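Local structure of TTHB210-like domain-containing protein (Thermus thermophilus, 3VG8) at residues M48-L51 / K52-N55. The protein is of unknown function, is controlled by the sigma-E/anti-sigma-E regulatory system of its host, and assembles into a novel homodecamer. The protein carries 1 engineered substitution. Numbering follows the deposited sequence.
Sequences MVPL and KKLN
Pro50 and Leu51 lead directly from the end of strand 42-50 into the short helix 51-55, and their carbonyls take up the amides of its first turn: Asn55 N bonds to Leu51 O at 3.0 Å in a regular i to i+4 helical bond, Leu54 N also makes a weak bond to Leu51 O, and Pro50 O receives only weak bonds from Lys53 N and Leu54 N. This strand-to-helix junction has Pro50 at the N-cap position. Proline suits the N-cap: its ring fixes phi near -75° while psi, 137°, keeps the residue extended, and the missing N-H costs no helical bond.

The Pro50 ring lies side by side with the start of the Lys53 chain, whose CG is 3.7 Å from Pro50 CG. With chi1 of Lys53 at -59°, CG sits beside its own backbone N and is thus turned back to the ring; a lysine's methylenes can pack there while its amine leads away. Tyr60 of the same chain touches both residues.

On another side of the turn, Val49 and Leu54 bring branched apolar groups together, Val49 CG2 lying 4.3 Å from Leu54 CD1. Both are buried, as suits hydrocarbon side chains at a subunit interface: Leu54 packs on Leu54 of the second subunit and Val49 on Met81 of that subunit. Leu51 extends this apolar patch loosely, CD1 to CD1 of Leu54, and also packs on Asn55 of the second subunit.

Asparagine suits position 55 because an amide carries both acceptor and donor: OD1 hydrogen-bonds to ND2 of Asn55 of the second subunit. Within the chain, the same amide slants across the Leu51 side chain, Asn55 ND2 resting 3.7 Å from Leu51 CG.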
loop_
_atom_site.group_PDB
_atom_site.type_symbol
_atom_site.label_atom_id
_atom_site.label_comp_id
_atom_site.label_asym_id
_atom_site.label_seq_id
_atom_site.Cartn_x
_atom_site.Cartn_y
_atom_site.Cartn_z
HETATM N N MSE F 48 -13.835 11.476 -35.881
HETATM C CA MSE F 48 -14.953 12.276 -35.374
HETATM C C MSE F 48 -16.233 11.827 -36.048
HETATM O O MSE F 48 -16.305 11.840 -37.278
HETATM C CB MSE F 48 -14.767 13.746 -35.734
HETATM C CG MSE F 48 -13.547 14.400 -35.158
HETATM SE SE MSE F 48 -13.765 14.489 -33.272
HETATM C CE MSE F 48 -15.390 15.570 -33.204
ATOM N N VAL F 49 -17.241 11.431 -35.269
ATOM C CA VAL F 49 -18.521 11.040 -35.854
ATOM C C VAL F 49 -19.718 11.632 -35.124
ATOM O O VAL F 49 -19.797 11.593 -33.891
ATOM C CB VAL F 49 -18.710 9.485 -35.922
ATOM C CG1 VAL F 49 -17.610 8.869 -36.777
ATOM C CG2 VAL F 49 -18.719 8.883 -34.540
ATOM N N PRO F 50 -20.679 12.189 -35.881
ATOM C CA PRO F 50 -21.865 12.775 -35.243
ATOM C C PRO F 50 -22.758 11.635 -34.787
ATOM O O PRO F 50 -22.934 10.650 -35.511
ATOM C CB PRO F 50 -22.528 13.588 -36.370
ATOM C CG PRO F 50 -21.464 13.673 -37.468
ATOM C CD PRO F 50 -20.731 12.359 -37.342
ATOM N N LEU F 51 -23.292 11.759 -33.583
ATOM C CA LEU F 51 -24.169 10.750 -33.017
ATOM C C LEU F 51 -25.382 10.534 -33.928
ATOM O O LEU F 51 -25.828 9.397 -34.149
ATOM C CB LEU F 51 -24.640 11.198 -31.624
ATOM C CG LEU F 51 -25.617 10.271 -30.878
ATOM C CD1 LEU F 51 -25.015 8.893 -30.707
ATOM C CD2 LEU F 51 -25.953 10.875 -29.528
ATOM N N LYS F 52 -25.912 11.624 -34.471
ATOM C CA LYS F 52 -27.076 11.516 -35.340
ATOM C C LYS F 52 -26.844 10.573 -36.517
ATOM O O LYS F 52 -27.757 9.843 -36.898
ATOM C CB LYS F 52 -27.504 12.886 -35.870
ATOM C CG LYS F 52 -28.827 12.807 -36.655
ATOM C CD LYS F 52 -29.334 14.163 -37.093
ATOM C CE LYS F 52 -28.485 14.722 -38.218
ATOM N NZ LYS F 52 -28.910 16.098 -38.596
ATOM N N LYS F 53 -25.644 10.601 -37.098
ATOM C CA LYS F 53 -25.331 9.729 -38.225
ATOM C C LYS F 53 -25.384 8.267 -37.772
ATOM O O LYS F 53 -25.780 7.388 -38.547
ATOM C CB LYS F 53 -23.935 10.016 -38.798
ATOM C CG LYS F 53 -23.690 11.439 -39.307
ATOM C CD LYS F 53 -24.693 11.875 -40.362
ATOM C CE LYS F 53 -24.550 11.105 -41.669
ATOM N NZ LYS F 53 -23.315 11.471 -42.402
ATOM N N LEU F 54 -24.987 8.007 -36.523
ATOM C CA LEU F 54 -25.009 6.643 -35.995
ATOM C C LEU F 54 -26.466 6.209 -35.805
ATOM O O LEU F 54 -26.826 5.060 -36.058
ATOM C CB LEU F 54 -24.256 6.560 -34.652
ATOM C CG LEU F 54 -22.788 6.985 -34.657
ATOM C CD1 LEU F 54 -22.162 6.727 -33.269
ATOM C CD2 LEU F 54 -22.043 6.198 -35.735
ATOM N N ASN F 55 -27.305 7.126 -35.346
ATOM C CA ASN F 55 -28.707 6.792 -35.161
ATOM C C ASN F 55 -29.454 6.608 -36.495
ATOM O O ASN F 55 -30.476 5.923 -36.548
ATOM C CB ASN F 55 -29.389 7.849 -34.291
ATOM C CG ASN F 55 -28.883 7.828 -32.866
ATOM O OD1 ASN F 55 -28.601 6.759 -32.308
ATOM N ND2 ASN F 55 -28.786 9.001 -32.257
#